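Local coordinates for protein S100-A5 (PDB 6WN7) that binds calcium through paired EF-hands and, as a homodimer, also takes up zinc and copper, with copper competing for the calcium sites, at residues Met15-Phe19 and Ile70-Tyr75. The protein carries 2 engineered substitutions. Sequence-based numbering, arbitrary orientation. Where two conformers were deposited one is given.
With CA (calcium ion), chain L.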
loop_
_atom_site.group_PDB
_atom_site.type_symbol
_atom_site.label_atom_id
_atom_site.label_comp_id
_atom_site.label_asym_id
_atom_site.label_seq_id
_atom_site.Cartn_x
_atom_site.Cartn_y
_atom_site.Cartn_z
ATOM N N MET B 15 1.406 0.532 -7.404
ATOM C CA MET B 15 0.175 0.078 -6.772
ATOM C C MET B 15 -1.013 0.342 -7.676
ATOM O O MET B 15 -1.923 -0.481 -7.774
ATOM C CB MET B 15 -0.055 0.829 -5.456
ATOM C CG MET B 15 0.982 0.623 -4.397
ATOM S SD MET B 15 1.152 -1.098 -3.945
ATOM C CE MET B 15 2.527 -1.524 -4.985
ATOM N N VAL B 16 -1.022 1.505 -8.329
ATOM C CA VAL B 16 -2.146 1.949 -9.145
ATOM C C VAL B 16 -2.179 1.218 -10.480
ATOM O O VAL B 16 -3.198 0.656 -10.874
ATOM C CB VAL B 16 -2.072 3.484 -9.338
ATOM C CG1 VAL B 16 -3.194 3.991 -10.254
ATOM C CG2 VAL B 16 -2.069 4.200 -7.969
ATOM N N THR B 17 -1.081 1.250 -11.223
ATOM C CA THR B 17 -1.087 0.644 -12.541
ATOM C C THR B 17 -1.269 -0.861 -12.468
ATOM O O THR B 17 -1.869 -1.444 -13.374
ATOM C CB THR B 17 0.184 1.010 -13.294
ATOM O OG1 THR B 17 1.321 0.406 -12.674
ATOM C CG2 THR B 17 0.386 2.500 -13.281
ATOM N N THR B 18 -0.787 -1.519 -11.411
ATOM C CA THR B 18 -1.035 -2.955 -11.299
ATOM C C THR B 18 -2.528 -3.235 -11.179
ATOM O O THR B 18 -3.065 -4.064 -11.908
ATOM C CB THR B 18 -0.265 -3.570 -10.129
ATOM O OG1 THR B 18 1.152 -3.503 -10.364
ATOM C CG2 THR B 18 -0.675 -5.039 -9.952
ATOM N N PHE B 19 -3.214 -2.547 -10.262
ATOM C CA PHE B 19 -4.664 -2.682 -10.134
ATOM C C PHE B 19 -5.321 -2.564 -11.493
ATOM O O PHE B 19 -6.094 -3.426 -11.898
ATOM C CB PHE B 19 -5.180 -1.597 -9.186
ATOM C CG PHE B 19 -6.658 -1.595 -9.003
ATOM C CD1 PHE B 19 -7.271 -2.470 -8.130
ATOM C CD2 PHE B 19 -7.446 -0.714 -9.696
ATOM C CE1 PHE B 19 -8.647 -2.455 -7.959
ATOM C CE2 PHE B 19 -8.816 -0.713 -9.529
ATOM C CZ PHE B 19 -9.412 -1.577 -8.656
ATOM N N ILE B 70 -14.168 -5.568 -6.524
ATOM C CA ILE B 70 -13.185 -5.000 -5.604
ATOM C C ILE B 70 -12.716 -3.682 -6.197
ATOM O O ILE B 70 -11.995 -3.677 -7.195
ATOM C CB ILE B 70 -11.992 -5.946 -5.399
ATOM C CG1 ILE B 70 -12.491 -7.319 -4.971
ATOM C CG2 ILE B 70 -11.012 -5.388 -4.386
ATOM C CD1 ILE B 70 -13.434 -7.284 -3.810
ATOM N N ASP B 71 -13.092 -2.572 -5.579
ATOM C CA ASP B 71 -12.661 -1.253 -6.019
ATOM C C ASP B 71 -11.314 -0.911 -5.396
ATOM O O ASP B 71 -10.778 -1.657 -4.585
ATOM C CB ASP B 71 -13.738 -0.201 -5.734
ATOM C CG ASP B 71 -13.993 0.035 -4.247
ATOM O OD1 ASP B 71 -13.255 -0.506 -3.407
ATOM O OD2 ASP B 71 -14.937 0.801 -3.927
ATOM N N PHE B 72 -10.735 0.211 -5.803
ATOM C CA PHE B 72 -9.382 0.475 -5.340
ATOM C C PHE B 72 -9.318 0.599 -3.821
ATOM O O PHE B 72 -8.321 0.222 -3.210
ATOM C CB PHE B 72 -8.811 1.715 -6.015
ATOM C CG PHE B 72 -7.370 1.946 -5.692
ATOM C CD1 PHE B 72 -6.388 1.237 -6.337
ATOM C CD2 PHE B 72 -6.996 2.859 -4.731
ATOM C CE1 PHE B 72 -5.075 1.437 -6.029
ATOM C CE2 PHE B 72 -5.681 3.056 -4.427
ATOM C CZ PHE B 72 -4.721 2.338 -5.071
ATOM N N LYS B 73 -10.360 1.115 -3.189
ATOM C CA LYS B 73 -10.320 1.261 -1.737
ATOM C C LYS B 73 -10.342 -0.090 -1.038
ATOM O O LYS B 73 -9.582 -0.328 -0.098
ATOM C CB LYS B 73 -11.500 2.092 -1.273
ATOM C CG LYS B 73 -11.696 2.085 0.212
ATOM C CD LYS B 73 -12.635 3.187 0.624
ATOM C CE LYS B 73 -12.991 3.047 2.074
ATOM N NZ LYS B 73 -14.133 3.920 2.463
ATOM N N GLU B 74 -11.228 -0.982 -1.474
ATOM C CA GLU B 74 -11.236 -2.353 -0.965
ATOM C C GLU B 74 -9.928 -3.072 -1.266
ATOM O O GLU B 74 -9.404 -3.802 -0.418
ATOM C CB GLU B 74 -12.390 -3.106 -1.626
ATOM C CG GLU B 74 -13.749 -2.547 -1.242
ATOM C CD GLU B 74 -14.914 -3.054 -2.087
ATOM O OE1 GLU B 74 -14.732 -3.361 -3.275
ATOM O OE2 GLU B 74 -16.038 -3.127 -1.541
ATOM N N TYR B 75 -9.389 -2.893 -2.481
ATOM C CA TYR B 75 -8.111 -3.504 -2.860
ATOM C C TYR B 75 -6.961 -2.960 -2.033
ATOM O O TYR B 75 -5.960 -3.645 -1.830
ATOM C CB TYR B 75 -7.869 -3.272 -4.362
ATOM C CG TYR B 75 -6.433 -3.273 -4.880
ATOM C CD1 TYR B 75 -5.873 -4.419 -5.440
ATOM C CD2 TYR B 75 -5.664 -2.116 -4.874
ATOM C CE1 TYR B 75 -4.568 -4.425 -5.942
ATOM C CE2 TYR B 75 -4.359 -2.106 -5.375
ATOM C CZ TYR B 75 -3.810 -3.265 -5.920
ATOM O OH TYR B 75 -2.510 -3.266 -6.443
HETATM CA CA CA L . -17.085 -3.867 -3.774
HETATM O O HOH W 1 -17.169 -1.944 -5.036
#
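Phe19 reaches from helix 7-23 into the start of helix 72-93 and wedges its ring between Phe72 and Tyr75. With CG anti to the backbone N (chi1 178°), its side chain is carried across toward these two rings. Phe72 brings its edge against one face of this ring in a T-shaped pair, planes at 88°, with Phe72 CD1 3.9 Å from Phe19 CG; Phe72 CA adds a CH-pi contact over the ring. Tyr75 turns a face to the edge of Phe19, the planes tilted at 58°. Here carbon meets carbon most closely: Phe19 CD1 sits 3.5 Å from Tyr75 CG, and Phe19 CB lies over the same phenol ring. At the far end of Phe19, CZ meets Ile70 O at 3.6 Å near the ring plane, so an aromatic C-H edge faces a backbone oxygen. Tyr75 OH lies 3.1 Å from Met15 O.

Packing thins toward Val16, whose CG2 is 4.3 Å from Phe72 CZ; the second subunit covers this flank, its Tyr86 on Val16 and its Asn87 on Phe72. The solvent side is marked by Asp71, partly exposed and adding little to the contact. Asp71 and Glu74 form a capping box: Glu74 N donates to Asp71 OD1 (2.8 Å), and Asp71 N to Glu74 OE1. Glu74 also grips calcium with both carboxylate oxygens, in a site completed by Asp63, Asn65, Asp67, the backbone O of Glu69 and a water. Replacing Phe19 by alanine would probably open a gap between Phe72 and Tyr75, leaving both rings without their shared partner and freer to shift. The chemistry thus divides: apolar aromatic contacts join helix 7-23 to the start of helix 72-93, while the charged carboxylates serve the helix start and the metal.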